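Local coordinates for protein transcriptional activator TenA-1 (Sulfolobus solfataricus P2, PDB 2QZC) that is probably a TenA-like thiaminase, which would hydrolyse thiamin or aminopyrimidine products of its breakdown, at residues M55-L60 and H118-A123; F130-T135 and Y177-V182; L110-Y115 and I200-A205. One frame throughout, in Å; residues are numbered along the deposited sequence.

Overall arrangement
All three contacts join helices of one all-helical, heme oxygenase-like domain. Contact 1 sets helix 38-63 beside helix 110-125, contact 2 ties helix 127-148 to residues 177-182, the last part of helix 166-179 and the turn that follows on, and contact 3 packs the start of helix 110-125 on helix 186-208. Contacts 1 and 3 share helix 110-125 and have centres about 16 Å apart. Contacts 1 and 2, centred about 13 Å apart, touch directly, whereas the centres of contacts 2 and 3 are about 22 Å apart. Along the chain contact 1 is complete before contact 2 begins, the segments of contacts 1 and 3 alternate, and contact 3 spans contact 2, bringing helix 186-208 back against helix 110-125.

Contact 1 (M55-L60 and H118-A123); sequences MLRALL and HLYYYA
The ring of Tyr-120 runs alongside the aliphatic part of Arg-57, and the two side chains point the same way. The hydroxyl end does most of the touching: OH of Tyr-120 is 3.5 Å from CD of Arg-57, and its CE1 is 3.9 Å from CB of Arg-57. Tyr-120 reaches this place with CG opposite its own carbonyl carbon (chi1 -76°), which carries the ring from the flank of its helix toward helix 38-63. There its hydroxyl is hydrogen-bonded to Asp-54, which should steady the ring. Arg-57, extended from CG to NE, leads its guanidinium on to the second subunit, where NH1 bonds the carbonyl oxygens of Gly-66 and Ser-64, while NH2 forms a salt bridge with Glu-53 of its own chain. Within this heme oxygenase-like bundle the two helical segments are almost parallel, 7° apart, and their axes come within 8.7 Å. Small alanines are consistent with this close spacing. The methyl CB of Ala-58 lies 4.0 Å from CB of Leu-119 and 4.2 Å from CD1 of Tyr-120, and CB of Ala-123 comes to 3.3 Å from the carbonyl O of Ala-58. Nearer the start of both segments, CG of Met-55, a selenomethionine, sits 4.1 Å from CD1 of Leu-119, the two side chains side by side. Its chain runs extended to the selenium, which packs against Trp-134 of helix 127-148, and bends only at chi3.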
loop_
_atom_site.group_PDB
_atom_site.type_symbol
_atom_site.label_atom_id
_atom_site.label_comp_id
_atom_site.label_asym_id
_atom_site.label_seq_id
_atom_site.Cartn_x
_atom_site.Cartn_y
_atom_site.Cartn_z
HETATM N N MSE A 55 8.093 -5.145 7.523
HETATM C CA MSE A 55 6.910 -5.970 7.149
HETATM C C MSE A 55 5.933 -5.157 6.284
HETATM O O MSE A 55 5.426 -5.652 5.280
HETATM C CB MSE A 55 6.210 -6.448 8.423
HETATM C CG MSE A 55 5.098 -7.381 8.224
HETATM SE SE MSE A 55 3.855 -7.369 9.771
HETATM C CE MSE A 55 2.945 -5.711 9.394
ATOM N N LEU A 56 5.700 -3.912 6.668
ATOM C CA LEU A 56 4.804 -3.039 5.897
ATOM C C LEU A 56 5.405 -2.736 4.538
ATOM O O LEU A 56 4.691 -2.749 3.498
ATOM C CB LEU A 56 4.520 -1.745 6.642
ATOM C CG LEU A 56 3.649 -1.863 7.877
ATOM C CD1 LEU A 56 3.657 -0.575 8.665
ATOM C CD2 LEU A 56 2.235 -2.224 7.511
ATOM N N ARG A 57 6.727 -2.447 4.492
ATOM C CA ARG A 57 7.354 -2.209 3.190
ATOM C C ARG A 57 7.251 -3.419 2.273
ATOM O O ARG A 57 6.955 -3.316 1.057
ATOM C CB ARG A 57 8.786 -1.733 3.366
ATOM C CG ARG A 57 8.867 -0.351 4.023
ATOM C CD ARG A 57 10.334 0.027 4.196
ATOM N NE ARG A 57 10.524 1.307 4.890
ATOM C CZ ARG A 57 10.431 2.511 4.313
ATOM N NH1 ARG A 57 10.156 2.623 3.048
ATOM N NH2 ARG A 57 10.644 3.620 5.012
ATOM N N ALA A 58 7.492 -4.599 2.833
ATOM C CA ALA A 58 7.363 -5.854 2.072
ATOM C C ALA A 58 5.923 -6.085 1.594
ATOM O O ALA A 58 5.707 -6.431 0.434
ATOM C CB ALA A 58 7.866 -7.021 2.953
ATOM N N LEU A 59 4.957 -5.808 2.456
ATOM C CA LEU A 59 3.524 -5.884 2.061
ATOM C C LEU A 59 3.226 -4.979 0.866
ATOM O O LEU A 59 2.540 -5.381 -0.076
ATOM C CB LEU A 59 2.592 -5.494 3.211
ATOM C CG LEU A 59 1.084 -5.350 2.933
ATOM C CD1 LEU A 59 0.549 -6.659 2.380
ATOM C CD2 LEU A 59 0.392 -4.880 4.201
ATOM N N LEU A 60 3.777 -3.764 0.916
ATOM C CA LEU A 60 3.525 -2.815 -0.201
ATOM C C LEU A 60 4.073 -3.347 -1.538
ATOM O O LEU A 60 3.336 -3.391 -2.550
ATOM C CB LEU A 60 4.101 -1.447 0.123
ATOM C CG LEU A 60 3.386 -0.685 1.233
ATOM C CD1 LEU A 60 4.257 0.498 1.758
ATOM C CD2 LEU A 60 1.994 -0.211 0.725
ATOM N N HIS A 118 13.848 -12.209 4.758
ATOM C CA HIS A 118 12.988 -13.322 4.256
ATOM C C HIS A 118 11.690 -12.744 3.645
ATOM O O HIS A 118 11.300 -13.084 2.530
ATOM C CB HIS A 118 12.711 -14.249 5.456
ATOM C CG HIS A 118 11.638 -15.286 5.288
ATOM N ND1 HIS A 118 11.789 -16.436 4.536
ATOM C CD2 HIS A 118 10.437 -15.390 5.910
ATOM C CE1 HIS A 118 10.712 -17.188 4.708
ATOM N NE2 HIS A 118 9.889 -16.586 5.541
ATOM N N LEU A 119 11.018 -11.843 4.376
ATOM C CA LEU A 119 9.771 -11.219 3.865
ATOM C C LEU A 119 10.051 -10.426 2.596
ATOM O O LEU A 119 9.290 -10.511 1.647
ATOM C CB LEU A 119 9.104 -10.334 4.922
ATOM C CG LEU A 119 8.637 -11.063 6.174
ATOM C CD1 LEU A 119 8.010 -10.027 7.126
ATOM C CD2 LEU A 119 7.634 -12.170 5.851
ATOM N N TYR A 120 11.141 -9.627 2.583
ATOM C CA TYR A 120 11.450 -8.886 1.373
ATOM C C TYR A 120 11.710 -9.795 0.183
ATOM O O TYR A 120 11.313 -9.463 -0.961
ATOM C CB TYR A 120 12.659 -7.944 1.574
ATOM C CG TYR A 120 12.420 -6.665 2.356
ATOM C CD1 TYR A 120 11.657 -5.652 1.810
ATOM C CD2 TYR A 120 12.991 -6.435 3.627
ATOM C CE1 TYR A 120 11.498 -4.458 2.469
ATOM C CE2 TYR A 120 12.832 -5.236 4.290
ATOM C CZ TYR A 120 12.026 -4.260 3.725
ATOM O OH TYR A 120 11.895 -3.065 4.384
ATOM N N TYR A 121 12.427 -10.897 0.398
ATOM C CA TYR A 121 12.784 -11.809 -0.674
ATOM C C TYR A 121 11.530 -12.277 -1.400
ATOM O O TYR A 121 11.449 -12.179 -2.648
ATOM C CB TYR A 121 13.616 -12.992 -0.130
ATOM C CG TYR A 121 13.872 -14.042 -1.192
ATOM C CD1 TYR A 121 14.816 -13.825 -2.158
ATOM C CD2 TYR A 121 13.184 -15.228 -1.225
ATOM C CE1 TYR A 121 15.052 -14.756 -3.179
ATOM C CE2 TYR A 121 13.407 -16.167 -2.243
ATOM C CZ TYR A 121 14.357 -15.929 -3.201
ATOM O OH TYR A 121 14.581 -16.859 -4.203
ATOM N N TYR A 122 10.563 -12.766 -0.657
ATOM C CA TYR A 122 9.334 -13.276 -1.280
ATOM C C TYR A 122 8.448 -12.167 -1.835
ATOM O O TYR A 122 7.868 -12.324 -2.906
ATOM C CB TYR A 122 8.582 -14.238 -0.326
ATOM C CG TYR A 122 9.372 -15.508 -0.189
ATOM C CD1 TYR A 122 9.546 -16.343 -1.286
ATOM C CD2 TYR A 122 10.007 -15.837 1.005
ATOM C CE1 TYR A 122 10.360 -17.500 -1.182
ATOM C CE2 TYR A 122 10.808 -16.971 1.104
ATOM C CZ TYR A 122 10.963 -17.779 0.016
ATOM O OH TYR A 122 11.787 -18.899 0.079
ATOM N N ALA A 123 8.442 -11.015 -1.174
ATOM C CA ALA A 123 7.672 -9.852 -1.713
ATOM C C ALA A 123 8.185 -9.431 -3.060
ATOM O O ALA A 123 7.388 -9.073 -3.956
ATOM C CB ALA A 123 7.738 -8.699 -0.785
#

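Contact 2 (F130-T135 and Y177-V182)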
loop_
_atom_site.group_PDB
_atom_site.type_symbol
_atom_site.label_atom_id
_atom_site.label_comp_id
_atom_site.label_asym_id
_atom_site.label_seq_id
_atom_site.Cartn_x
_atom_site.Cartn_y
_atom_site.Cartn_z
ATOM N N PHE A 130 4.753 -14.299 -0.723
ATOM C CA PHE A 130 4.777 -13.344 0.372
ATOM C C PHE A 130 3.628 -13.587 1.342
ATOM O O PHE A 130 3.804 -13.581 2.562
ATOM C CB PHE A 130 4.758 -11.892 -0.106
ATOM C CG PHE A 130 4.533 -10.911 1.019
ATOM C CD1 PHE A 130 5.573 -10.601 1.887
ATOM C CD2 PHE A 130 3.232 -10.434 1.333
ATOM C CE1 PHE A 130 5.355 -9.763 2.974
ATOM C CE2 PHE A 130 3.034 -9.625 2.437
ATOM C CZ PHE A 130 4.090 -9.301 3.237
ATOM N N LEU A 131 2.415 -13.750 0.808
ATOM C CA LEU A 131 1.221 -13.956 1.635
ATOM C C LEU A 131 1.368 -15.149 2.561
ATOM O O LEU A 131 1.064 -15.045 3.746
ATOM C CB LEU A 131 -0.022 -14.056 0.712
ATOM C CG LEU A 131 -1.356 -14.226 1.360
ATOM C CD1 LEU A 131 -1.704 -13.117 2.364
ATOM C CD2 LEU A 131 -2.390 -14.334 0.214
ATOM N N VAL A 132 1.878 -16.259 2.036
ATOM C CA VAL A 132 2.128 -17.427 2.855
ATOM C C VAL A 132 3.214 -17.106 3.905
ATOM O O VAL A 132 3.061 -17.479 5.090
ATOM C CB VAL A 132 2.446 -18.675 2.014
ATOM C CG1 VAL A 132 2.916 -19.839 2.837
ATOM C CG2 VAL A 132 1.191 -19.055 1.182
ATOM N N ALA A 133 4.291 -16.406 3.501
ATOM C CA ALA A 133 5.348 -16.051 4.450
ATOM C C ALA A 133 4.896 -15.135 5.566
ATOM O O ALA A 133 5.460 -15.153 6.648
ATOM C CB ALA A 133 6.511 -15.413 3.694
ATOM N N TRP A 134 3.908 -14.297 5.285
ATOM C CA TRP A 134 3.376 -13.290 6.193
ATOM C C TRP A 134 2.305 -13.823 7.145
ATOM O O TRP A 134 2.076 -13.253 8.205
ATOM C CB TRP A 134 2.769 -12.180 5.302
ATOM C CG TRP A 134 2.301 -10.947 5.969
ATOM C CD1 TRP A 134 2.902 -10.287 6.992
ATOM C CD2 TRP A 134 1.131 -10.184 5.631
ATOM N NE1 TRP A 134 2.198 -9.139 7.287
ATOM C CE2 TRP A 134 1.107 -9.044 6.479
ATOM C CE3 TRP A 134 0.126 -10.344 4.675
ATOM C CZ2 TRP A 134 0.048 -8.083 6.440
ATOM C CZ3 TRP A 134 -0.905 -9.381 4.608
ATOM C CH2 TRP A 134 -0.913 -8.279 5.474
ATOM N N THR A 135 1.666 -14.940 6.800
ATOM C CA THR A 135 0.524 -15.452 7.575
ATOM C C THR A 135 0.878 -15.853 9.003
ATOM O O THR A 135 0.126 -15.514 9.895
ATOM C CB THR A 135 -0.195 -16.551 6.797
ATOM O OG1 THR A 135 -0.734 -15.958 5.609
ATOM C CG2 THR A 135 -1.364 -17.111 7.620
ATOM N N TYR A 177 -9.143 -14.278 3.402
ATOM C CA TYR A 177 -9.892 -14.224 2.135
ATOM C C TYR A 177 -8.899 -14.277 0.947
ATOM O O TYR A 177 -9.110 -14.980 -0.050
ATOM C CB TYR A 177 -10.765 -12.953 2.145
ATOM C CG TYR A 177 -11.678 -12.710 0.960
ATOM C CD1 TYR A 177 -12.610 -13.676 0.555
ATOM C CD2 TYR A 177 -11.682 -11.470 0.299
ATOM C CE1 TYR A 177 -13.473 -13.436 -0.538
ATOM C CE2 TYR A 177 -12.561 -11.211 -0.781
ATOM C CZ TYR A 177 -13.443 -12.199 -1.189
ATOM O OH TYR A 177 -14.293 -11.953 -2.247
ATOM N N ALA A 178 -7.798 -13.527 1.057
ATOM C CA ALA A 178 -6.753 -13.549 0.022
ATOM C C ALA A 178 -6.016 -14.901 -0.006
ATOM O O ALA A 178 -5.730 -15.431 -1.062
ATOM C CB ALA A 178 -5.738 -12.436 0.244
ATOM N N LEU A 179 -5.703 -15.441 1.176
ATOM C CA LEU A 179 -5.028 -16.738 1.277
ATOM C C LEU A 179 -5.847 -17.871 0.666
ATOM O O LEU A 179 -5.256 -18.790 0.078
ATOM C CB LEU A 179 -4.660 -17.071 2.734
ATOM C CG LEU A 179 -3.834 -18.325 3.025
ATOM C CD1 LEU A 179 -2.421 -18.200 2.427
ATOM C CD2 LEU A 179 -3.722 -18.549 4.512
ATOM N N ASP A 180 -7.174 -17.795 0.787
ATOM C CA ASP A 180 -8.041 -18.853 0.193
ATOM C C ASP A 180 -7.918 -18.997 -1.336
ATOM O O ASP A 180 -8.291 -20.061 -1.876
ATOM C CB ASP A 180 -9.490 -18.659 0.640
ATOM C CG ASP A 180 -9.704 -18.994 2.116
ATOM O OD1 ASP A 180 -8.920 -19.760 2.727
ATOM O OD2 ASP A 180 -10.697 -18.466 2.666
ATOM N N GLU A 181 -7.383 -17.968 -2.019
ATOM C CA GLU A 181 -7.147 -17.990 -3.479
ATOM C C GLU A 181 -5.877 -18.725 -3.876
ATOM O O GLU A 181 -5.663 -19.000 -5.074
ATOM C CB GLU A 181 -7.065 -16.573 -4.091
ATOM C CG GLU A 181 -8.388 -15.922 -4.417
ATOM C CD GLU A 181 -8.270 -14.809 -5.467
ATOM O OE1 GLU A 181 -7.695 -15.033 -6.562
ATOM O OE2 GLU A 181 -8.796 -13.719 -5.212
ATOM N N VAL A 182 -5.021 -19.052 -2.906
ATOM C CA VAL A 182 -3.752 -19.694 -3.177
ATOM C C VAL A 182 -3.896 -21.216 -3.227
ATOM O O VAL A 182 -4.573 -21.791 -2.378
ATOM C CB VAL A 182 -2.667 -19.312 -2.092
ATOM C CG1 VAL A 182 -1.311 -19.927 -2.401
ATOM C CG2 VAL A 182 -2.529 -17.775 -2.010
#
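Leu-131 points its CB at residues 177-182 and lays CD2 against Ala-178, Leu-179 and Val-182, with CG opposite the backbone N (chi1 -178°). One bond out from CB, CG is 4.3 Å from CD1 of Leu-179. The branch CD2 makes the closest approaches: it lies over the backbone, 3.6 Å from N of Leu-179, and is 3.8 Å from CB of Ala-178. On another flank the same methyl meets CG2 of Val-182 at 4.1 Å. Leu-131 is thus wedged among three apolar residues without a polar bond across the interface. Leu-179 reaches back in turn, crossing Val-132 at about a right angle, with its CD1 3.9 Å from CG2 of Val-132. Its other methyl, CD2, lies 4.1 Å from OG1 of Thr-135. That hydroxyl is turned to its own helix and donates to O of Leu-131 at 2.7 Å, from 34° out of the carbonyl plane, so its proton is used within its own helix, beside apolar neighbours. Val-182 is brought into the cluster by a type I beta turn from Leu-179 to Val-182, and Asn-7 binds the carbonyl oxygens of both these residues. Phe-192 and Leu-188 of helix 186-208 add to the apolar surroundings, a buried core joining helices 127-148, 166-179 and 186-208 of the heme oxygenase-like fold to which TenA proteins belong.

Contact 3 (L110-Y115 and I200-A205)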
loop_
_atom_site.group_PDB
_atom_site.type_symbol
_atom_site.label_atom_id
_atom_site.label_comp_id
_atom_site.label_asym_id
_atom_site.label_seq_id
_atom_site.Cartn_x
_atom_site.Cartn_y
_atom_site.Cartn_z
ATOM N N LEU A 110 20.184 -10.791 14.967
ATOM C CA LEU A 110 20.363 -11.618 13.773
ATOM C C LEU A 110 19.041 -12.209 13.305
ATOM O O LEU A 110 18.761 -12.206 12.089
ATOM C CB LEU A 110 21.356 -12.755 14.062
ATOM C CG LEU A 110 21.574 -13.780 12.938
ATOM C CD1 LEU A 110 21.991 -13.124 11.651
ATOM C CD2 LEU A 110 22.604 -14.853 13.357
ATOM N N ILE A 111 18.220 -12.713 14.219
ATOM C CA ILE A 111 16.970 -13.331 13.814
ATOM C C ILE A 111 16.018 -12.325 13.161
ATOM O O ILE A 111 15.405 -12.632 12.130
ATOM C CB ILE A 111 16.275 -14.007 15.003
ATOM C CG1 ILE A 111 17.132 -15.106 15.596
ATOM C CG2 ILE A 111 14.929 -14.621 14.559
ATOM C CD1 ILE A 111 17.459 -16.261 14.637
ATOM N N ASN A 112 15.913 -11.126 13.729
ATOM C CA ASN A 112 15.056 -10.077 13.139
ATOM C C ASN A 112 15.568 -9.676 11.759
ATOM O O ASN A 112 14.824 -9.489 10.773
ATOM C CB ASN A 112 15.023 -8.900 14.097
ATOM C CG ASN A 112 13.952 -7.880 13.787
ATOM O OD1 ASN A 112 13.093 -8.100 12.936
ATOM N ND2 ASN A 112 14.011 -6.749 14.537
ATOM N N TYR A 113 16.892 -9.530 11.667
ATOM C CA TYR A 113 17.498 -9.182 10.370
ATOM C C TYR A 113 17.125 -10.215 9.315
ATOM O O TYR A 113 16.617 -9.937 8.217
ATOM C CB TYR A 113 19.024 -9.025 10.483
ATOM C CG TYR A 113 19.585 -8.460 9.185
ATOM C CD1 TYR A 113 19.504 -7.114 8.909
ATOM C CD2 TYR A 113 20.134 -9.262 8.232
ATOM C CE1 TYR A 113 19.942 -6.585 7.709
ATOM C CE2 TYR A 113 20.581 -8.732 6.994
ATOM C CZ TYR A 113 20.497 -7.391 6.766
ATOM O OH TYR A 113 20.868 -6.866 5.548
ATOM N N ALA A 114 17.347 -11.486 9.649
ATOM C CA ALA A 114 17.035 -12.572 8.730
ATOM C C ALA A 114 15.551 -12.634 8.365
ATOM O O ALA A 114 15.183 -12.847 7.194
ATOM C CB ALA A 114 17.466 -13.931 9.374
ATOM N N TYR A 115 14.701 -12.475 9.361
ATOM C CA TYR A 115 13.255 -12.585 9.188
ATOM C C TYR A 115 12.747 -11.480 8.257
ATOM O O TYR A 115 11.967 -11.730 7.296
ATOM C CB TYR A 115 12.568 -12.563 10.532
ATOM C CG TYR A 115 11.094 -12.952 10.594
ATOM C CD1 TYR A 115 10.359 -13.426 9.502
ATOM C CD2 TYR A 115 10.468 -12.961 11.846
ATOM C CE1 TYR A 115 9.022 -13.809 9.622
ATOM C CE2 TYR A 115 9.138 -13.377 11.972
ATOM C CZ TYR A 115 8.413 -13.802 10.855
ATOM O OH TYR A 115 7.094 -14.183 11.003
ATOM N N ILE A 200 9.607 -18.341 16.399
ATOM C CA ILE A 200 10.169 -19.011 17.578
ATOM C C ILE A 200 11.520 -18.364 17.944
ATOM O O ILE A 200 11.772 -18.013 19.122
ATOM C CB ILE A 200 10.332 -20.510 17.322
ATOM C CG1 ILE A 200 8.968 -21.174 17.127
ATOM C CG2 ILE A 200 11.075 -21.180 18.501
ATOM C CD1 ILE A 200 9.027 -22.577 16.457
ATOM N N GLY A 201 12.373 -18.192 16.946
ATOM C CA GLY A 201 13.659 -17.557 17.143
ATOM C C GLY A 201 13.562 -16.133 17.630
ATOM O O GLY A 201 14.398 -15.663 18.402
ATOM N N PHE A 202 12.540 -15.416 17.175
ATOM C CA PHE A 202 12.336 -13.999 17.575
ATOM C C PHE A 202 12.064 -13.889 19.082
ATOM O O PHE A 202 12.656 -13.049 19.771
ATOM C CB PHE A 202 11.165 -13.395 16.757
ATOM C CG PHE A 202 11.163 -11.896 16.682
ATOM C CD1 PHE A 202 10.649 -11.115 17.699
ATOM C CD2 PHE A 202 11.677 -11.259 15.557
ATOM C CE1 PHE A 202 10.718 -9.671 17.617
ATOM C CE2 PHE A 202 11.678 -9.873 15.454
ATOM C CZ PHE A 202 11.222 -9.094 16.492
ATOM N N TRP A 203 11.220 -14.782 19.583
ATOM C CA TRP A 203 10.949 -14.800 21.031
ATOM C C TRP A 203 12.192 -15.256 21.785
ATOM O O TRP A 203 12.487 -14.718 22.855
ATOM C CB TRP A 203 9.825 -15.760 21.374
ATOM C CG TRP A 203 8.459 -15.628 20.850
ATOM C CD1 TRP A 203 7.724 -16.643 20.293
ATOM C CD2 TRP A 203 7.592 -14.494 20.902
ATOM N NE1 TRP A 203 6.465 -16.212 20.020
ATOM C CE2 TRP A 203 6.360 -14.894 20.337
ATOM C CE3 TRP A 203 7.748 -13.158 21.348
ATOM C CZ2 TRP A 203 5.251 -14.012 20.186
ATOM C CZ3 TRP A 203 6.686 -12.305 21.218
ATOM C CH2 TRP A 203 5.419 -12.756 20.637
ATOM N N ASP A 204 12.892 -16.283 21.291
ATOM C CA ASP A 204 14.173 -16.802 21.864
ATOM C C ASP A 204 15.181 -15.638 22.035
ATOM O O ASP A 204 15.837 -15.453 23.071
ATOM C CB ASP A 204 14.910 -17.845 20.935
ATOM C CG ASP A 204 14.201 -19.238 20.735
ATOM O OD1 ASP A 204 13.342 -19.594 21.545
ATOM O OD2 ASP A 204 14.536 -19.973 19.712
ATOM N N ALA A 205 15.344 -14.878 20.961
ATOM C CA ALA A 205 16.323 -13.796 20.903
ATOM C C ALA A 205 15.994 -12.669 21.876
ATOM O O ALA A 205 16.915 -12.016 22.411
ATOM C CB ALA A 205 16.439 -13.264 19.469
#
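With CG opposite the backbone N in both residues (chi1 -167° for Asn-112, -159° for Phe-202), the amide and the phenyl ring come to lie side by side, pointing the same way. Their planes are steeply inclined, and OD1 of Asn-112 sits at the ring edge, in its plane, 3.4 Å from CE2 of Phe-202. This buried oxygen has no hydrogen-bonding partner in the model; the atom it meets across the contact is that CE2. ND2 of the same amide is bonded to Gln-47 of helix 38-63. The helical segments are roughly antiparallel, at 153°, and their axes come within 9.1 Å, as neighbours in the heme oxygenase-like bundle. An imidazole, probably from the crystallisation liquor, lies about 3 Å from the nearest side-chain atom of Phe-202, which may mark a pocket. Where Gly-201 has no side chain, Ile-111 settles onto the backbone, its CG2 3.6 Å from N of Phe-202. CG1 of Ile-111 meets CB of Ala-205 at 4.3 Å. Tyr-115 turns its ring edge toward Phe-202, CD2 to CD2 at 4.3 Å, while its hydroxyl is hydrogen-bonded to Glu-199.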